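Local coordinates for protein glucoamylase (Thermoanaerobacterium thermosaccharolyticum, PDB 1LF6) that hydrolyses terminal alpha-1,4-linked glucose residues one after another from the non-reducing ends of glucan chains, releasing beta-D-glucose, at residues 439-445 with 503-509; 434-438 with 599-605; 12-17 with 169-174. All coordinates share one frame; numbering follows the deposited sequence.

From the N terminus, contact 3 comes first. Residues 12-17 pair with 169-174 and close a loop over much of the N-terminal beta domain, fastening the first strand to strand 166-173 of a large antiparallel sheet. The chain then passes into the (alpha/alpha) barrel of glycosyl hydrolase family 15. There 434-438 meets the start of helix 600-612 in contact 2. Contact 1, 439-445 with 503-509, opens and closes within the span that contact 2 encloses. These two are neighbours and touch through R504 of contact 1 and E435 of contact 2. Contact 3 stands apart, its centre about 51 Å from that of contact 2.

Contact 1: residues 439-445 with 503-509; sequences EIGGYSP and IRIAGLS. With SO4 (sulfate ion), chain C.
Y443 and A506 form a single antiparallel beta bridge, a hydrogen-bonded pair, between two loops of the (alpha/alpha) barrel. Y443 N gives A506 O a nearly straight bond of 2.8 Å, and A506 N returns one to Y443 O. Next to the bridge, G442 CA lies 3.3 Å from A506 O in a CA-H...O contact. A side chain at G442 would run into that carbonyl oxygen.

I505 packs against 440-444. Its CG1 is anti to the backbone N (chi1 -168°) and the branch stays extended, so CD1 comes within 3.4 Å of G441 C. Its CG2 branch meets I440 CG2 at 3.8 Å, and the two isoleucines lie alongside, running in opposite senses.

The charged end of the contact is E439 with R504. R504 NH1 reaches E439 OE1 at 2.9 Å on the anti lone pair, and the oxygen is tilted out of the guanidinium plane. A water joins E439 OE1 to R504 NH2, while I440 CG2 lies over one face of the guanidinium. R504 NH1 also makes a salt bridge with E435, the likely proton acceptor. R504 is thus a second-shell residue that probably positions this carboxylate.

Further out, S444 precedes helix 445-464 and its OG caps T447 N. A second water links S444 OG to R504 O. At the other end, a sulfate, probably from the crystallisation liquor, bridges the two loops and also takes a bond from K431 NZ. Y443 OH donates to its O4 at 2.8 Å, in the plane of the ring, and S509 OG donates to its O3.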
loop_
_atom_site.group_PDB
_atom_site.type_symbol
_atom_site.label_atom_id
_atom_site.label_comp_id
_atom_site.label_asym_id
_atom_site.label_seq_id
_atom_site.Cartn_x
_atom_site.Cartn_y
_atom_site.Cartn_z
ATOM N N GLU A 439 10.743 -9.819 12.840
ATOM C CA GLU A 439 10.427 -10.200 14.214
ATOM C C GLU A 439 11.470 -10.956 15.021
ATOM O O GLU A 439 11.526 -10.826 16.243
ATOM C CB GLU A 439 9.135 -11.026 14.205
ATOM C CG GLU A 439 8.021 -10.385 13.386
ATOM C CD GLU A 439 6.816 -11.295 13.214
ATOM O OE1 GLU A 439 7.009 -12.517 13.042
ATOM O OE2 GLU A 439 5.678 -10.784 13.225
ATOM N N ILE A 440 12.302 -11.742 14.359
ATOM C CA ILE A 440 13.267 -12.542 15.094
ATOM C C ILE A 440 14.572 -12.714 14.336
ATOM O O ILE A 440 14.594 -12.658 13.102
ATOM C CB ILE A 440 12.655 -13.925 15.385
ATOM C CG1 ILE A 440 13.576 -14.746 16.286
ATOM C CG2 ILE A 440 12.360 -14.639 14.069
ATOM C CD1 ILE A 440 12.928 -16.040 16.756
ATOM N N GLY A 441 15.655 -12.922 15.083
ATOM C CA GLY A 441 16.958 -13.106 14.474
ATOM C C GLY A 441 17.467 -14.534 14.517
ATOM O O GLY A 441 16.879 -15.402 15.164
ATOM N N GLY A 442 18.578 -14.768 13.826
ATOM C CA GLY A 442 19.166 -16.091 13.783
ATOM C C GLY A 442 19.485 -16.484 12.356
ATOM O O GLY A 442 19.693 -15.623 11.500
ATOM N N TYR A 443 19.521 -17.786 12.100
ATOM C CA TYR A 443 19.807 -18.293 10.767
ATOM C C TYR A 443 18.492 -18.628 10.081
ATOM O O TYR A 443 17.762 -19.526 10.505
ATOM C CB TYR A 443 20.716 -19.522 10.862
ATOM C CG TYR A 443 22.001 -19.210 11.586
ATOM C CD1 TYR A 443 22.167 -19.532 12.934
ATOM C CD2 TYR A 443 23.028 -18.519 10.940
ATOM C CE1 TYR A 443 23.328 -19.168 13.623
ATOM C CE2 TYR A 443 24.186 -18.148 11.618
ATOM C CZ TYR A 443 24.330 -18.472 12.956
ATOM O OH TYR A 443 25.462 -18.075 13.625
ATOM N N SER A 444 18.199 -17.872 9.028
ATOM C CA SER A 444 16.970 -18.013 8.254
ATOM C C SER A 444 17.253 -18.462 6.829
ATOM O O SER A 444 18.085 -17.868 6.143
ATOM C CB SER A 444 16.248 -16.665 8.208
ATOM O OG SER A 444 15.318 -16.617 7.139
ATOM N N PRO A 445 16.569 -19.520 6.361
ATOM C CA PRO A 445 16.843 -19.942 4.985
ATOM C C PRO A 445 16.558 -18.836 3.964
ATOM O O PRO A 445 17.329 -18.650 3.025
ATOM C CB PRO A 445 15.957 -21.185 4.804
ATOM C CG PRO A 445 14.943 -21.090 5.904
ATOM C CD PRO A 445 15.698 -20.490 7.052
ATOM N N ILE A 503 13.426 -25.123 8.957
ATOM C CA ILE A 503 12.582 -24.466 9.938
ATOM C C ILE A 503 12.552 -22.980 9.606
ATOM O O ILE A 503 13.294 -22.525 8.741
ATOM C CB ILE A 503 13.104 -24.681 11.381
ATOM C CG1 ILE A 503 14.492 -24.054 11.568
ATOM C CG2 ILE A 503 13.140 -26.170 11.679
ATOM C CD1 ILE A 503 15.104 -24.301 12.971
ATOM N N ARG A 504 11.689 -22.224 10.276
ATOM C CA ARG A 504 11.598 -20.797 10.018
ATOM C C ARG A 504 12.928 -20.111 10.307
ATOM O O ARG A 504 13.448 -19.353 9.482
ATOM C CB ARG A 504 10.516 -20.153 10.884
ATOM C CG ARG A 504 10.425 -18.648 10.676
ATOM C CD ARG A 504 9.412 -17.982 11.582
ATOM N NE ARG A 504 9.481 -16.523 11.471
ATOM C CZ ARG A 504 8.911 -15.674 12.320
ATOM N NH1 ARG A 504 9.037 -14.364 12.133
ATOM N NH2 ARG A 504 8.224 -16.134 13.359
ATOM N N ILE A 505 13.480 -20.374 11.484
ATOM C CA ILE A 505 14.743 -19.758 11.849
ATOM C C ILE A 505 15.393 -20.477 13.032
ATOM O O ILE A 505 14.720 -20.873 13.983
ATOM C CB ILE A 505 14.519 -18.252 12.144
ATOM C CG1 ILE A 505 15.858 -17.516 12.232
ATOM C CG2 ILE A 505 13.694 -18.085 13.411
ATOM C CD1 ILE A 505 15.729 -16.017 12.052
ATOM N N ALA A 506 16.702 -20.678 12.932
ATOM C CA ALA A 506 17.478 -21.352 13.970
ATOM C C ALA A 506 18.184 -20.311 14.835
ATOM O O ALA A 506 18.725 -19.335 14.319
ATOM C CB ALA A 506 18.506 -22.282 13.324
ATOM N N GLY A 507 18.182 -20.524 16.147
ATOM C CA GLY A 507 18.823 -19.582 17.054
ATOM C C GLY A 507 20.285 -19.899 17.315
ATOM O O GLY A 507 21.080 -19.010 17.621
ATOM N N LEU A 508 20.637 -21.175 17.190
ATOM C CA LEU A 508 22.002 -21.636 17.408
ATOM C C LEU A 508 22.585 -22.136 16.094
ATOM O O LEU A 508 22.014 -21.916 15.028
ATOM C CB LEU A 508 22.024 -22.779 18.431
ATOM C CG LEU A 508 21.550 -22.459 19.851
ATOM C CD1 LEU A 508 21.605 -23.723 20.700
ATOM C CD2 LEU A 508 22.424 -21.377 20.456
ATOM N N SER A 509 23.718 -22.821 16.183
ATOM C CA SER A 509 24.380 -23.365 15.003
ATOM C C SER A 509 23.983 -24.817 14.774
ATOM O O SER A 509 24.670 -25.544 14.064
ATOM C CB SER A 509 25.897 -23.279 15.163
ATOM O OG SER A 509 26.318 -21.937 15.304
HETATM S S SO4 C . 25.502 -19.164 17.204
HETATM O O1 SO4 C . 24.300 -18.374 16.870
HETATM O O2 SO4 C . 26.139 -18.595 18.414
HETATM O O3 SO4 C . 25.120 -20.566 17.467
HETATM O O4 SO4 C . 26.456 -19.121 16.078
HETATM O O HOH W 1 7.597 -14.092 15.229
HETATM O O HOH W 2 12.872 -17.117 8.000
#

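Contact 2: residues 434-438 with 599-605; sequences QERWE and WPLLTGE
R436 and E605 meet head on in a buried salt bridge. It ties the loop with the two likely catalytic glutamates of the (alpha/alpha) barrel to helix 600-612. R436 CG sits between the backbone N and the carbonyl carbon (chi1 72°), and the extended chain carries the guanidinium to E605. The pairing is bidentate. NH1 donates to E605 OE2 at 2.8 Å, almost straight (167°) and in the guanidinium plane. NH2 donates to the syn lone pair of E605 OE1 at 3.0 Å, less straight. The two flat groups are twisted 43° apart. R436 NE is held by S535.

W437 has the most surface buried here. One face of its ring lies against R436 CG. Its edge points toward the face of W599, with the six-membered ring centroids 5.3 Å apart. L602 CD2 sits at the edge of the W437 ring, 3.9 Å from R436 NH1. W437 NE1 bonds to D533.

R436 and W437 are the middle residues of a type I turn from E435 to E438, the likely proton acceptor and proton donor. Pairing both carboxylate oxygens with a buried guanidinium probably keeps E605 ionised and is likely to steady the turn.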
loop_
_atom_site.group_PDB
_atom_site.type_symbol
_atom_site.label_atom_id
_atom_site.label_comp_id
_atom_site.label_asym_id
_atom_site.label_seq_id
_atom_site.Cartn_x
_atom_site.Cartn_y
_atom_site.Cartn_z
ATOM N N GLN A 434 17.043 -9.834 12.134
ATOM C CA GLN A 434 15.661 -10.229 11.951
ATOM C C GLN A 434 15.451 -10.694 10.514
ATOM O O GLN A 434 16.125 -10.221 9.593
ATOM C CB GLN A 434 14.719 -9.069 12.301
ATOM C CG GLN A 434 15.004 -7.780 11.581
ATOM C CD GLN A 434 14.319 -6.581 12.224
ATOM O OE1 GLN A 434 14.176 -5.536 11.600
ATOM N NE2 GLN A 434 13.909 -6.727 13.478
ATOM N N GLU A 435 14.545 -11.655 10.337
ATOM C CA GLU A 435 14.230 -12.181 9.021
ATOM C C GLU A 435 13.221 -11.239 8.379
ATOM O O GLU A 435 12.897 -10.200 8.961
ATOM C CB GLU A 435 13.697 -13.613 9.126
ATOM C CG GLU A 435 12.855 -13.901 10.368
ATOM C CD GLU A 435 11.625 -13.006 10.476
ATOM O OE1 GLU A 435 11.669 -12.002 11.213
ATOM O OE2 GLU A 435 10.615 -13.309 9.817
ATOM N N ARG A 436 12.706 -11.586 7.204
ATOM C CA ARG A 436 11.812 -10.663 6.505
ATOM C C ARG A 436 10.493 -10.240 7.162
ATOM O O ARG A 436 9.893 -9.255 6.745
ATOM C CB ARG A 436 11.564 -11.156 5.076
ATOM C CG ARG A 436 10.698 -12.377 4.918
ATOM C CD ARG A 436 10.575 -12.706 3.432
ATOM N NE ARG A 436 9.610 -13.763 3.145
ATOM C CZ ARG A 436 9.188 -14.068 1.922
ATOM N NH1 ARG A 436 8.303 -15.039 1.742
ATOM N NH2 ARG A 436 9.651 -13.397 0.877
ATOM N N TRP A 437 10.033 -10.958 8.182
ATOM C CA TRP A 437 8.801 -10.551 8.842
ATOM C C TRP A 437 9.142 -9.516 9.924
ATOM O O TRP A 437 8.259 -9.005 10.612
ATOM C CB TRP A 437 8.083 -11.758 9.447
ATOM C CG TRP A 437 7.683 -12.807 8.424
ATOM C CD1 TRP A 437 7.744 -14.163 8.583
ATOM C CD2 TRP A 437 7.171 -12.585 7.096
ATOM N NE1 TRP A 437 7.312 -14.798 7.440
ATOM C CE2 TRP A 437 6.954 -13.854 6.513
ATOM C CE3 TRP A 437 6.877 -11.438 6.345
ATOM C CZ2 TRP A 437 6.456 -14.012 5.212
ATOM C CZ3 TRP A 437 6.381 -11.596 5.045
ATOM C CH2 TRP A 437 6.177 -12.874 4.495
ATOM N N GLU A 438 10.436 -9.223 10.055
ATOM C CA GLU A 438 10.951 -8.227 11.002
ATOM C C GLU A 438 10.687 -8.544 12.470
ATOM O O GLU A 438 10.462 -7.632 13.271
ATOM C CB GLU A 438 10.340 -6.866 10.680
ATOM C CG GLU A 438 10.294 -6.543 9.195
ATOM C CD GLU A 438 9.871 -5.116 8.929
ATOM O OE1 GLU A 438 8.657 -4.821 9.000
ATOM O OE2 GLU A 438 10.761 -4.281 8.670
ATOM N N TRP A 599 -2.022 -14.905 3.403
ATOM C CA TRP A 599 -1.411 -13.886 2.563
ATOM C C TRP A 599 -1.432 -14.234 1.083
ATOM O O TRP A 599 -0.737 -15.150 0.640
ATOM C CB TRP A 599 0.042 -13.646 2.990
ATOM C CG TRP A 599 0.194 -12.944 4.314
ATOM C CD1 TRP A 599 -0.411 -13.269 5.495
ATOM C CD2 TRP A 599 1.037 -11.822 4.591
ATOM N NE1 TRP A 599 0.005 -12.422 6.491
ATOM C CE2 TRP A 599 0.896 -11.522 5.965
ATOM C CE3 TRP A 599 1.901 -11.040 3.813
ATOM C CZ2 TRP A 599 1.586 -10.469 6.580
ATOM C CZ3 TRP A 599 2.590 -9.993 4.424
ATOM C CH2 TRP A 599 2.425 -9.719 5.798
ATOM N N PRO A 600 -2.239 -13.516 0.289
ATOM C CA PRO A 600 -2.232 -13.861 -1.135
ATOM C C PRO A 600 -0.804 -13.756 -1.683
ATOM O O PRO A 600 -0.458 -14.392 -2.677
ATOM C CB PRO A 600 -3.205 -12.846 -1.757
ATOM C CG PRO A 600 -3.476 -11.834 -0.661
ATOM C CD PRO A 600 -3.350 -12.608 0.613
ATOM N N LEU A 601 0.024 -12.953 -1.020
ATOM C CA LEU A 601 1.424 -12.803 -1.422
ATOM C C LEU A 601 2.076 -14.186 -1.452
ATOM O O LEU A 601 2.809 -14.511 -2.378
ATOM C CB LEU A 601 2.179 -11.916 -0.423
ATOM C CG LEU A 601 3.714 -11.910 -0.484
ATOM C CD1 LEU A 601 4.194 -11.393 -1.834
ATOM C CD2 LEU A 601 4.263 -11.043 0.643
ATOM N N LEU A 602 1.800 -14.995 -0.432
ATOM C CA LEU A 602 2.374 -16.327 -0.348
ATOM C C LEU A 602 1.769 -17.292 -1.364
ATOM O O LEU A 602 2.367 -18.319 -1.685
ATOM C CB LEU A 602 2.239 -16.867 1.077
ATOM C CG LEU A 602 3.003 -15.975 2.064
ATOM C CD1 LEU A 602 2.883 -16.529 3.479
ATOM C CD2 LEU A 602 4.469 -15.884 1.625
ATOM N N THR A 603 0.582 -16.968 -1.866
ATOM C CA THR A 603 -0.053 -17.796 -2.888
ATOM C C THR A 603 0.764 -17.559 -4.156
ATOM O O THR A 603 1.060 -18.485 -4.906
ATOM C CB THR A 603 -1.512 -17.364 -3.142
ATOM O OG1 THR A 603 -2.306 -17.675 -1.992
ATOM C CG2 THR A 603 -2.077 -18.093 -4.365
ATOM N N GLY A 604 1.120 -16.297 -4.378
ATOM C CA GLY A 604 1.915 -15.937 -5.535
ATOM C C GLY A 604 3.301 -16.549 -5.463
ATOM O O GLY A 604 3.809 -17.067 -6.459
ATOM N N GLU A 605 3.923 -16.499 -4.285
ATOM C CA GLU A 605 5.259 -17.070 -4.136
ATOM C C GLU A 605 5.255 -18.579 -4.373
ATOM O O GLU A 605 6.209 -19.110 -4.939
ATOM C CB GLU A 605 5.850 -16.742 -2.757
ATOM C CG GLU A 605 6.311 -15.288 -2.623
ATOM C CD GLU A 605 7.242 -15.056 -1.444
ATOM O OE1 GLU A 605 7.613 -13.892 -1.203
ATOM O OE2 GLU A 605 7.612 -16.033 -0.759
#

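Contact 3: residues 12-17 with 169-174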
loop_
_atom_site.group_PDB
_atom_site.type_symbol
_atom_site.label_atom_id
_atom_site.label_comp_id
_atom_site.label_asym_id
_atom_site.label_seq_id
_atom_site.Cartn_x
_atom_site.Cartn_y
_atom_site.Cartn_z
ATOM N N ILE A 12 -6.077 37.710 -7.250
ATOM C CA ILE A 12 -7.282 37.113 -6.682
ATOM C C ILE A 12 -7.825 37.987 -5.553
ATOM O O ILE A 12 -7.077 38.736 -4.927
ATOM C CB ILE A 12 -6.996 35.694 -6.123
ATOM C CG1 ILE A 12 -8.305 35.027 -5.691
ATOM C CG2 ILE A 12 -6.027 35.780 -4.947
ATOM C CD1 ILE A 12 -8.133 33.610 -5.187
ATOM N N LYS A 13 -9.126 37.887 -5.304
ATOM C CA LYS A 13 -9.762 38.662 -4.248
ATOM C C LYS A 13 -10.374 37.733 -3.204
ATOM O O LYS A 13 -11.525 37.312 -3.327
ATOM C CB LYS A 13 -10.850 39.569 -4.830
ATOM C CG LYS A 13 -11.568 40.420 -3.789
ATOM C CD LYS A 13 -12.736 41.178 -4.404
ATOM C CE LYS A 13 -13.499 41.966 -3.351
ATOM N NZ LYS A 13 -14.715 42.620 -3.918
ATOM N N ILE A 14 -9.595 37.417 -2.177
ATOM C CA ILE A 14 -10.061 36.541 -1.111
ATOM C C ILE A 14 -10.494 37.344 0.114
ATOM O O ILE A 14 -9.756 38.199 0.605
ATOM C CB ILE A 14 -8.958 35.524 -0.710
ATOM C CG1 ILE A 14 -7.635 36.250 -0.448
ATOM C CG2 ILE A 14 -8.773 34.494 -1.820
ATOM C CD1 ILE A 14 -6.493 35.330 -0.040
ATOM N N ASP A 15 -11.704 37.073 0.593
ATOM C CA ASP A 15 -12.250 37.761 1.758
ATOM C C ASP A 15 -12.585 36.754 2.850
ATOM O O ASP A 15 -13.401 35.855 2.642
ATOM C CB ASP A 15 -13.522 38.521 1.379
ATOM C CG ASP A 15 -13.294 39.532 0.275
ATOM O OD1 ASP A 15 -14.293 40.085 -0.233
ATOM O OD2 ASP A 15 -12.122 39.780 -0.083
ATOM N N ARG A 16 -11.958 36.905 4.012
ATOM C CA ARG A 16 -12.205 36.004 5.133
ATOM C C ARG A 16 -13.144 36.670 6.136
ATOM O O ARG A 16 -13.154 37.892 6.275
ATOM C CB ARG A 16 -10.882 35.627 5.810
ATOM C CG ARG A 16 -11.019 34.594 6.922
ATOM C CD ARG A 16 -9.654 34.104 7.385
ATOM N NE ARG A 16 -9.752 33.215 8.542
ATOM C CZ ARG A 16 -8.716 32.594 9.101
ATOM N NH1 ARG A 16 -8.904 31.807 10.152
ATOM N NH2 ARG A 16 -7.493 32.753 8.609
ATOM N N PHE A 17 -13.938 35.860 6.825
ATOM C CA PHE A 17 -14.885 36.377 7.803
ATOM C C PHE A 17 -15.091 35.403 8.957
ATOM O O PHE A 17 -15.183 34.191 8.751
ATOM C CB PHE A 17 -16.232 36.653 7.135
ATOM C CG PHE A 17 -16.751 35.500 6.323
ATOM C CD1 PHE A 17 -16.361 35.334 4.998
ATOM C CD2 PHE A 17 -17.612 34.565 6.887
ATOM C CE1 PHE A 17 -16.823 34.257 4.246
ATOM C CE2 PHE A 17 -18.078 33.484 6.144
ATOM C CZ PHE A 17 -17.683 33.330 4.821
ATOM N N TYR A 169 -12.055 27.224 8.713
ATOM C CA TYR A 169 -12.690 28.521 8.529
ATOM C C TYR A 169 -13.252 28.648 7.115
ATOM O O TYR A 169 -13.064 27.759 6.282
ATOM C CB TYR A 169 -11.691 29.644 8.819
ATOM C CG TYR A 169 -10.395 29.542 8.050
ATOM C CD1 TYR A 169 -10.173 30.316 6.912
ATOM C CD2 TYR A 169 -9.382 28.681 8.469
ATOM C CE1 TYR A 169 -8.969 30.239 6.212
ATOM C CE2 TYR A 169 -8.179 28.594 7.779
ATOM C CZ TYR A 169 -7.978 29.374 6.656
ATOM O OH TYR A 169 -6.780 29.296 5.988
ATOM N N VAL A 170 -13.947 29.751 6.849
ATOM C CA VAL A 170 -14.546 29.965 5.538
ATOM C C VAL A 170 -14.108 31.288 4.917
ATOM O O VAL A 170 -13.962 32.298 5.607
ATOM C CB VAL A 170 -16.090 29.946 5.632
ATOM C CG1 VAL A 170 -16.702 29.939 4.242
ATOM C CG2 VAL A 170 -16.548 28.736 6.429
ATOM N N ILE A 171 -13.884 31.269 3.608
ATOM C CA ILE A 171 -13.488 32.469 2.889
ATOM C C ILE A 171 -14.309 32.560 1.614
ATOM O O ILE A 171 -15.199 31.743 1.371
ATOM C CB ILE A 171 -12.000 32.449 2.490
ATOM C CG1 ILE A 171 -11.737 31.288 1.528
ATOM C CG2 ILE A 171 -11.127 32.343 3.728
ATOM C CD1 ILE A 171 -10.371 31.326 0.877
ATOM N N LYS A 172 -14.001 33.564 0.808
ATOM C CA LYS A 172 -14.683 33.759 -0.455
ATOM C C LYS A 172 -13.624 34.208 -1.449
ATOM O O LYS A 172 -12.990 35.253 -1.276
ATOM C CB LYS A 172 -15.778 34.815 -0.308
ATOM C CG LYS A 172 -16.844 34.756 -1.389
ATOM C CD LYS A 172 -17.966 35.745 -1.110
ATOM C CE LYS A 172 -19.083 35.626 -2.135
ATOM N NZ LYS A 172 -20.172 36.621 -1.904
ATOM N N ALA A 173 -13.406 33.392 -2.471
ATOM C CA ALA A 173 -12.423 33.698 -3.498
ATOM C C ALA A 173 -13.172 33.955 -4.795
ATOM O O ALA A 173 -13.801 33.051 -5.346
ATOM C CB ALA A 173 -11.454 32.531 -3.662
ATOM N N ASN A 174 -13.111 35.194 -5.275
ATOM C CA ASN A 174 -13.798 35.570 -6.506
ATOM C C ASN A 174 -15.251 35.103 -6.462
ATOM O O ASN A 174 -15.720 34.400 -7.356
ATOM C CB ASN A 174 -13.080 34.960 -7.713
ATOM C CG ASN A 174 -11.733 35.609 -7.978
ATOM O OD1 ASN A 174 -11.029 36.008 -7.048
ATOM N ND2 ASN A 174 -11.361 35.704 -9.249
HETATM O O HOH W 3 -13.856 32.010 8.883
#
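R16 lies across Y169 where the first strand of the chain, 14-16, pairs antiparallel with strand 166-173 of the N-terminal beta domain. Its CB and CG both rest on I171 CG2, each at 3.9 Å. CG is anti to the backbone N (chi1 -175°), and the chain stays extended out to NE. CD then passes Y169 CD1, and NE closes on the same carbon at 3.4 Å. At the tip, CZ stands 3.6 Å from the ring centroid and 17° off the ring normal. NH1 lies over Y169 CG, while NH2 leans toward CE1 and CZ. The guanidinium and ring planes are 14° apart, a stacked cation-pi pair. The hydroxyl of Y169 bonds to D254. With an alanine here the guanidinium would probably lose its flat support and turn more easily, left with a weak, long ion pair to E167, and D254 would lose its hydroxyl partner.

Toward the start of the strand, D15 N donates to K172 O at 2.9 Å; the return bond is weak. N174 closes the pairing: its side-chain oxygen OD1 takes K13 N at 3.2 Å in a nearly straight bond, and its N donates to K13 O. I12 CD1 and I14 CG2 both pack on A173 CB, on the side covered by helix 254-266. F17 CZ meets V170 CG1 at 3.6 Å, and V170 O lies over one face of the F17 ring.

The first strand thus has few backbone bonds; apolar packing and the charge of R16 on an aromatic face probably add to its attachment to the sheet.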